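Local coordinates for 4'-phospho-dehydrooxetanocin synthase (Bacillus megaterium, PDB 5UL3), which catalyses the cobalamin-dependent radical SAM ring contraction of dAMP to an oxetane aldehyde in the biosynthesis of oxetanocin A, at residues 475-487 with 583-597. Numbering follows the deposited sequence.
With EDO (1,2-ethanediol), chain Q.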
ATOM      1  N   MET A 475      18.552  -2.438   9.086  1.00 26.37           N
ATOM      2  CA  MET A 475      19.792  -2.804   9.772  1.00 25.73           C
ATOM      3  C   MET A 475      20.609  -1.570  10.148  1.00 25.42           C
ATOM      4  O   MET A 475      21.046  -1.426  11.295  1.00 27.72           O
ATOM      5  CB  MET A 475      20.605  -3.741   8.871  1.00 26.44           C
ATOM      6  CG  MET A 475      22.047  -4.043   9.369  1.00 25.94           C
ATOM      7  SD  MET A 475      22.016  -5.009  10.889  1.00 29.58           S
ATOM      8  CE  MET A 475      21.443  -6.597  10.262  1.00 30.28           C
ATOM      9  N   PHE A 476      20.815  -0.670   9.195  1.00 26.19           N
ATOM     10  CA  PHE A 476      21.685   0.490   9.349  1.00 33.36           C
ATOM     11  C   PHE A 476      20.866   1.762   9.537  1.00 31.81           C
ATOM     12  O   PHE A 476      19.868   1.976   8.845  1.00 28.00           O
ATOM     13  CB  PHE A 476      22.579   0.641   8.115  1.00 27.92           C
ATOM     14  CG  PHE A 476      23.440  -0.564   7.824  1.00 28.48           C
ATOM     15  CD1 PHE A 476      24.596  -0.802   8.564  1.00 29.96           C
ATOM     16  CD2 PHE A 476      23.121  -1.432   6.790  1.00 26.36           C
ATOM     17  CE1 PHE A 476      25.404  -1.891   8.293  1.00 29.01           C
ATOM     18  CE2 PHE A 476      23.929  -2.537   6.513  1.00 28.55           C
ATOM     19  CZ  PHE A 476      25.076  -2.761   7.262  1.00 31.09           C
ATOM     20  N   ASP A 477      21.282   2.619  10.474  1.00 25.13           N
ATOM     21  CA  ASP A 477      20.699   3.954  10.531  1.00 25.44           C
ATOM     22  C   ASP A 477      21.791   4.955  10.879  1.00 31.26           C
ATOM     23  O   ASP A 477      22.774   4.619  11.545  1.00 27.80           O
ATOM     24  CB  ASP A 477      19.519   4.062  11.515  1.00 26.65           C
ATOM     25  CG  ASP A 477      19.940   3.996  12.978  1.00 31.48           C
ATOM     26  OD1 ASP A 477      20.442   2.940  13.404  1.00 26.73           O
ATOM     27  OD2 ASP A 477      19.699   4.988  13.717  1.00 29.61           O
ATOM     28  N   GLN A 478      21.594   6.190  10.413  1.00 31.51           N
ATOM     29  CA  GLN A 478      22.680   7.158  10.333  1.00 30.45           C
ATOM     30  C   GLN A 478      23.147   7.634  11.701  1.00 31.84           C
ATOM     31  O   GLN A 478      24.299   8.062  11.831  1.00 39.65           O
ATOM     32  CB  GLN A 478      22.246   8.352   9.473  1.00 31.80           C
ATOM     33  CG  GLN A 478      22.146   8.048   7.968  1.00 30.71           C
ATOM     34  CD  GLN A 478      20.797   7.469   7.539  1.00 26.83           C
ATOM     35  OE1 GLN A 478      19.956   7.112   8.368  1.00 27.70           O
ATOM     36  NE2 GLN A 478      20.588   7.397   6.232  1.00 31.87           N
ATOM     37  N   LEU A 479      22.306   7.553  12.726  1.00 32.20           N
ATOM     38  CA  LEU A 479      22.711   8.017  14.047  1.00 32.44           C
ATOM     39  C   LEU A 479      23.353   6.924  14.890  1.00 35.59           C
ATOM     40  O   LEU A 479      23.707   7.187  16.044  1.00 31.99           O
ATOM     41  CB  LEU A 479      21.508   8.614  14.791  1.00 29.99           C
ATOM     42  CG  LEU A 479      20.890   9.811  14.064  1.00 32.81           C
ATOM     43  CD1 LEU A 479      19.715  10.414  14.829  1.00 35.49           C
ATOM     44  CD2 LEU A 479      21.963  10.865  13.800  1.00 39.10           C
ATOM     45  N   MET A 480      23.531   5.721  14.344  1.00 29.43           N
ATOM     46  CA  MET A 480      24.131   4.627  15.095  1.00 30.35           C
ATOM     47  C   MET A 480      25.616   4.889  15.320  1.00 30.71           C
ATOM     48  O   MET A 480      26.352   5.204  14.380  1.00 29.78           O
ATOM     49  CB  MET A 480      23.965   3.300  14.349  1.00 32.35           C
ATOM     50  CG  MET A 480      24.447   2.071  15.144  1.00 27.10           C
ATOM     51  SD  MET A 480      24.487   0.587  14.108  1.00 30.87           S
ATOM     52  CE  MET A 480      22.728   0.401  13.714  1.00 28.99           C
ATOM     53  N   LYS A 481      26.054   4.722  16.560  1.00 36.37           N
ATOM     54  CA  LYS A 481      27.448   4.913  16.945  1.00 37.51           C
ATOM     55  C   LYS A 481      28.027   3.572  17.364  1.00 27.74           C
ATOM     56  O   LYS A 481      27.493   2.917  18.267  1.00 35.57           O
ATOM     57  CB  LYS A 481      27.562   5.936  18.077  1.00 38.12           C
ATOM     58  CG  LYS A 481      27.270   7.357  17.630  1.00 44.43           C
ATOM     59  CD  LYS A 481      27.568   8.379  18.719  1.00 44.24           C
ATOM     60  CE  LYS A 481      27.415   9.789  18.171  1.00 55.15           C
ATOM     61  NZ  LYS A 481      27.650  10.817  19.221  1.00 67.77           N
ATOM     62  N   GLY A 482      29.117   3.181  16.719  1.00 29.77           N
ATOM     63  CA  GLY A 482      29.774   1.925  17.017  1.00 38.00           C
ATOM     64  C   GLY A 482      29.052   0.748  16.394  1.00 39.67           C
ATOM     65  O   GLY A 482      28.031   0.889  15.722  1.00 33.72           O
ATOM     66  N   LEU A 483      29.585  -0.444  16.654  1.00 36.60           N
ATOM     67  CA  LEU A 483      29.102  -1.677  16.047  1.00 37.90           C
ATOM     68  C   LEU A 483      28.151  -2.473  16.938  1.00 31.98           C
ATOM     69  O   LEU A 483      27.606  -3.485  16.477  1.00 36.67           O
ATOM     70  CB  LEU A 483      30.294  -2.563  15.652  1.00 30.85           C
ATOM     71  CG  LEU A 483      31.257  -1.989  14.608  1.00 37.17           C
ATOM     72  CD1 LEU A 483      32.513  -2.855  14.467  1.00 39.36           C
ATOM     73  CD2 LEU A 483      30.572  -1.836  13.252  1.00 33.91           C
ATOM     74  N   ASP A 484      27.925  -2.043  18.186  1.00 29.51           N
ATOM     75  CA  ASP A 484      27.142  -2.842  19.133  1.00 32.81           C
ATOM     76  C   ASP A 484      25.745  -3.153  18.596  1.00 37.24           C
ATOM     77  O   ASP A 484      25.261  -4.282  18.723  1.00 30.10           O
ATOM     78  CB  ASP A 484      27.016  -2.119  20.478  1.00 38.10           C
ATOM     79  CG  ASP A 484      28.273  -2.211  21.319  1.00 50.05           C
ATOM     80  OD1 ASP A 484      29.226  -2.898  20.898  1.00 45.27           O
ATOM     81  OD2 ASP A 484      28.294  -1.593  22.407  1.00 48.55           O
ATOM     82  N   ASN A 485      25.059  -2.147  18.046  1.00 33.00           N
ATOM     83  CA  ASN A 485      23.697  -2.381  17.557  1.00 33.22           C
ATOM     84  C   ASN A 485      23.677  -3.361  16.385  1.00 31.41           C
ATOM     85  O   ASN A 485      22.713  -4.126  16.243  1.00 31.82           O
ATOM     86  CB  ASN A 485      23.033  -1.074  17.121  1.00 29.41           C
ATOM     87  CG  ASN A 485      22.746  -0.126  18.282  1.00 34.43           C
ATOM     88  OD1 ASN A 485      22.331   0.996  18.060  1.00 30.43           O
ATOM     89  ND2 ASN A 485      22.989  -0.566  19.511  1.00 35.01           N
ATOM     90  N   LEU A 486      24.713  -3.356  15.541  1.00 28.78           N
ATOM     91  CA  LEU A 486      24.755  -4.339  14.456  1.00 30.14           C
ATOM     92  C   LEU A 486      24.935  -5.743  15.008  1.00 35.48           C
ATOM     93  O   LEU A 486      24.278  -6.681  14.550  1.00 28.91           O
ATOM     94  CB  LEU A 486      25.869  -4.009  13.456  1.00 27.00           C
ATOM     95  CG  LEU A 486      25.827  -2.646  12.747  1.00 29.13           C
ATOM     96  CD1 LEU A 486      27.043  -2.483  11.848  1.00 31.15           C
ATOM     97  CD2 LEU A 486      24.510  -2.425  11.954  1.00 29.92           C
ATOM     98  N   LYS A 487      25.823  -5.913  15.992  1.00 29.95           N
ATOM     99  CA  LYS A 487      25.982  -7.225  16.608  1.00 32.47           C
ATOM    100  C   LYS A 487      24.682  -7.690  17.242  1.00 29.94           C
ATOM    101  O   LYS A 487      24.318  -8.868  17.130  1.00 30.49           O
ATOM    102  CB  LYS A 487      27.100  -7.185  17.652  1.00 33.22           C
ATOM    103  CG  LYS A 487      28.454  -6.870  17.057  1.00 30.85           C
ATOM    104  CD  LYS A 487      29.569  -7.030  18.108  1.00 42.53           C
ATOM    105  CE  LYS A 487      30.947  -6.875  17.485  1.00 47.32           C
ATOM    106  NZ  LYS A 487      32.055  -7.083  18.480  1.00 51.88           N
ATOM    107  N   THR A 583      21.341  11.402   3.351  1.00 44.52           N
ATOM    108  CA  THR A 583      21.952  11.623   4.658  1.00 39.18           C
ATOM    109  C   THR A 583      23.152  10.710   4.858  1.00 40.95           C
ATOM    110  O   THR A 583      23.068   9.502   4.599  1.00 42.08           O
ATOM    111  CB  THR A 583      20.938  11.371   5.787  1.00 40.98           C
ATOM    112  OG1 THR A 583      19.691  12.013   5.475  1.00 38.87           O
ATOM    113  CG2 THR A 583      21.466  11.894   7.133  1.00 35.13           C
ATOM    114  N   SER A 584      24.257  11.281   5.334  0.50 41.48           N
ATOM    115  CA  SER A 584      25.446  10.511   5.670  0.50 39.51           C
ATOM    116  C   SER A 584      25.366  10.013   7.111  0.50 38.01           C
ATOM    117  O   SER A 584      24.546  10.468   7.910  0.50 37.07           O
ATOM    118  CB  SER A 584      26.711  11.347   5.467  0.50 43.51           C
ATOM    119  OG  SER A 584      26.849  11.768   4.121  0.50 36.07           O
ATOM    120  N   PHE A 585      26.237   9.060   7.438  1.00 34.22           N
ATOM    121  CA  PHE A 585      26.257   8.445   8.760  1.00 34.59           C
ATOM    122  C   PHE A 585      27.197   9.205   9.684  1.00 36.11           C
ATOM    123  O   PHE A 585      28.290   9.601   9.276  1.00 38.92           O
ATOM    124  CB  PHE A 585      26.712   6.987   8.671  1.00 35.70           C
ATOM    125  CG  PHE A 585      25.679   6.056   8.083  1.00 33.00           C
ATOM    126  CD1 PHE A 585      25.307   6.154   6.751  1.00 38.11           C
ATOM    127  CD2 PHE A 585      25.108   5.073   8.863  1.00 32.47           C
ATOM    128  CE1 PHE A 585      24.354   5.295   6.208  1.00 37.33           C
ATOM    129  CE2 PHE A 585      24.148   4.209   8.341  1.00 32.28           C
ATOM    130  CZ  PHE A 585      23.776   4.322   7.002  1.00 34.46           C
ATOM    131  N   VAL A 586      26.773   9.373  10.940  1.00 31.77           N
ATOM    132  CA  VAL A 586      27.611  10.049  11.925  1.00 36.81           C
ATOM    133  C   VAL A 586      28.825   9.195  12.279  1.00 45.52           C
ATOM    134  O   VAL A 586      29.878   9.730  12.655  1.00 38.09           O
ATOM    135  CB  VAL A 586      26.784  10.416  13.172  1.00 40.55           C
ATOM    136  CG1 VAL A 586      26.502   9.185  14.033  1.00 34.96           C
ATOM    137  CG2 VAL A 586      27.504  11.488  13.985  1.00 45.74           C
ATOM    138  N   ASP A 587      28.712   7.871  12.151  1.00 36.94           N
ATOM    139  CA  ASP A 587      29.823   6.945  12.353  1.00 38.03           C
ATOM    140  C   ASP A 587      30.316   6.493  10.977  1.00 42.99           C
ATOM    141  O   ASP A 587      29.625   5.741  10.281  1.00 34.62           O
ATOM    142  CB  ASP A 587      29.362   5.772  13.222  1.00 38.27           C
ATOM    143  CG  ASP A 587      30.469   4.784  13.542  1.00 37.13           C
ATOM    144  OD1 ASP A 587      31.182   4.334  12.620  1.00 43.47           O
ATOM    145  OD2 ASP A 587      30.594   4.425  14.728  1.00 45.69           O
ATOM    146  N   LYS A 588      31.518   6.943  10.587  1.00 37.24           N
ATOM    147  CA  LYS A 588      32.017   6.677   9.233  1.00 36.18           C
ATOM    148  C   LYS A 588      32.158   5.189   8.944  1.00 33.30           C
ATOM    149  O   LYS A 588      31.971   4.766   7.798  1.00 37.22           O
ATOM    150  CB  LYS A 588      33.369   7.354   9.008  1.00 45.39           C
ATOM    151  CG  LYS A 588      33.323   8.852   8.744  1.00 66.93           C
ATOM    152  CD  LYS A 588      34.650   9.321   8.135  1.00 72.65           C
ATOM    153  CE  LYS A 588      34.784  10.838   8.143  1.00 70.06           C
ATOM    154  NZ  LYS A 588      34.977  11.375   9.521  1.00 81.74           N
ATOM    155  N   THR A 589      32.520   4.387   9.948  1.00 35.30           N
ATOM    156  CA  THR A 589      32.597   2.944   9.743  1.00 38.81           C
ATOM    157  C   THR A 589      31.229   2.379   9.373  1.00 34.21           C
ATOM    158  O   THR A 589      31.085   1.654   8.376  1.00 34.95           O
ATOM    159  CB  THR A 589      33.131   2.258  11.001  1.00 43.03           C
ATOM    160  OG1 THR A 589      34.404   2.818  11.356  1.00 50.11           O
ATOM    161  CG2 THR A 589      33.308   0.781  10.753  1.00 33.28           C
ATOM    162  N   ASN A 590      30.214   2.718  10.166  1.00 29.93           N
ATOM    163  CA  ASN A 590      28.851   2.283   9.860  1.00 31.99           C
ATOM    164  C   ASN A 590      28.403   2.768   8.487  1.00 34.75           C
ATOM    165  O   ASN A 590      27.798   2.005   7.720  1.00 37.93           O
ATOM    166  CB  ASN A 590      27.905   2.751  10.958  1.00 30.66           C
ATOM    167  CG  ASN A 590      28.121   1.998  12.251  1.00 31.99           C
ATOM    168  OD1 ASN A 590      28.769   0.955  12.255  1.00 31.06           O
ATOM    169  ND2 ASN A 590      27.578   2.511  13.352  1.00 31.12           N
ATOM    170  N   GLY A 591      28.712   4.022   8.138  1.00 32.04           N
ATOM    171  CA  GLY A 591      28.445   4.488   6.780  1.00 34.77           C
ATOM    172  C   GLY A 591      29.152   3.670   5.713  1.00 35.66           C
ATOM    173  O   GLY A 591      28.585   3.383   4.649  1.00 31.58           O
ATOM    174  N   ASN A 592      30.406   3.291   5.969  1.00 32.20           N
ATOM    175  CA  ASN A 592      31.132   2.458   5.016  1.00 30.01           C
ATOM    176  C   ASN A 592      30.521   1.065   4.915  1.00 28.88           C
ATOM    177  O   ASN A 592      30.483   0.480   3.828  1.00 33.22           O
ATOM    178  CB  ASN A 592      32.609   2.353   5.409  1.00 35.20           C
ATOM    179  CG  ASN A 592      33.348   3.664   5.270  1.00 40.59           C
ATOM    180  OD1 ASN A 592      32.880   4.590   4.607  1.00 36.93           O
ATOM    181  ND2 ASN A 592      34.525   3.747   5.890  1.00 44.01           N
ATOM    182  N   LEU A 593      30.055   0.517   6.036  1.00 28.98           N
ATOM    183  CA  LEU A 593      29.435  -0.801   6.012  1.00 30.42           C
ATOM    184  C   LEU A 593      28.106  -0.768   5.262  1.00 34.99           C
ATOM    185  O   LEU A 593      27.794  -1.687   4.491  1.00 30.65           O
ATOM    186  CB  LEU A 593      29.229  -1.299   7.437  1.00 32.52           C
ATOM    187  CG  LEU A 593      30.464  -1.742   8.213  1.00 32.20           C
ATOM    188  CD1 LEU A 593      30.051  -1.928   9.668  1.00 30.21           C
ATOM    189  CD2 LEU A 593      31.015  -3.023   7.637  1.00 32.41           C
ATOM    190  N   SER A 594      27.324   0.294   5.466  1.00 31.58           N
ATOM    191  CA  SER A 594      26.073   0.455   4.732  1.00 31.30           C
ATOM    192  C   SER A 594      26.337   0.582   3.239  1.00 35.35           C
ATOM    193  O   SER A 594      25.672  -0.064   2.422  1.00 31.37           O
ATOM    194  CB  SER A 594      25.314   1.675   5.258  1.00 35.65           C
ATOM    195  OG  SER A 594      24.314   2.105   4.335  1.00 32.40           O
ATOM    196  N   GLU A 595      27.324   1.405   2.863  1.00 32.58           N
ATOM    197  CA  GLU A 595      27.679   1.549   1.456  1.00 31.78           C
ATOM    198  C   GLU A 595      28.115   0.221   0.850  1.00 33.66           C
ATOM    199  O   GLU A 595      27.712  -0.116  -0.272  1.00 33.12           O
ATOM    200  CB  GLU A 595      28.792   2.592   1.297  1.00 33.35           C
ATOM    201  CG  GLU A 595      29.202   2.865  -0.141  1.00 46.57           C
ATOM    202  CD  GLU A 595      30.381   3.827  -0.250  1.00 56.55           C
ATOM    203  OE1 GLU A 595      31.480   3.486   0.238  1.00 53.80           O
ATOM    204  OE2 GLU A 595      30.209   4.923  -0.826  1.00 59.73           O
ATOM    205  N   ALA A 596      28.950  -0.540   1.563  1.00 30.84           N
ATOM    206  CA  ALA A 596      29.406  -1.821   1.028  1.00 30.96           C
ATOM    207  C   ALA A 596      28.237  -2.773   0.810  1.00 25.97           C
ATOM    208  O   ALA A 596      28.200  -3.500  -0.184  1.00 28.93           O
ATOM    209  CB  ALA A 596      30.428  -2.466   1.959  1.00 33.87           C
ATOM    210  N   CYS A 597      27.285  -2.795   1.745  1.00 27.36           N
ATOM    211  CA  CYS A 597      26.126  -3.669   1.586  1.00 28.41           C
ATOM    212  C   CYS A 597      25.278  -3.250   0.393  1.00 30.75           C
ATOM    213  O   CYS A 597      24.753  -4.108  -0.329  1.00 27.84           O
ATOM    214  CB  CYS A 597      25.308  -3.685   2.869  1.00 28.91           C
ATOM    215  SG  CYS A 597      26.089  -4.621   4.203  1.00 31.24           S
TER
HETATM  216  C1  EDO Q 816      37.527   5.564   8.749  1.00 66.00           C
HETATM  217  O1  EDO Q 816      36.864   6.555   7.954  1.00 71.61           O
HETATM  218  C2  EDO Q 816      36.548   4.442   9.062  1.00 59.47           C
HETATM  219  O2  EDO Q 816      36.950   3.750  10.247  1.00 54.45           O
HETATM  220  O   HOH W   1      26.256   6.177  11.909  1.00 29.75           O
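Asn590, in the first turn of helix 588-617, reaches across to the loop 480-482 and grips it with one amide nitrogen. Its ND2 gives a nearly straight hydrogen bond to Gly482 O (2.9 Å, 170°) and a more bent one to Met480 O (3.1 Å). Both acceptors lie in the plane of the amide, though each carbonyl is met from above its own plane, and the two bonds together fix the amide's rotation. Asp587, the N-cap of the same helix, uses both carboxylate oxygens: OD1 takes Asn590 N, the capping bond, while OD2 accepts from Gly482 N at 2.8 Å, on its anti side but tilted well out of the carboxylate plane. With chi1 at -177° the Asp587 side chain extends away from its own backbone N, bringing the carboxylate to Gly482. At the type I turn 477-480, Gln478 O accepts from Val586 N, and a water bridges Gln478 O, Met480 O and Asp587 N.

Beside this polar patch two phenyl rings meet. Gln478 CG sits 3.9 Å from the Phe585 centroid, squarely over the face, while Phe476 CB meets that ring at its edge. Phe476 itself is sandwiched between Ser594 CA and Met475 CG, with Cys597 SG approaching obliquely, 3.7 Å from Phe476 CZ.

The contact thus ties the chain leaving strand 470-473, at the edge of the partial TIM barrel, to the start of helix 588-617, with helices 551-563 and 620-648 packing alongside.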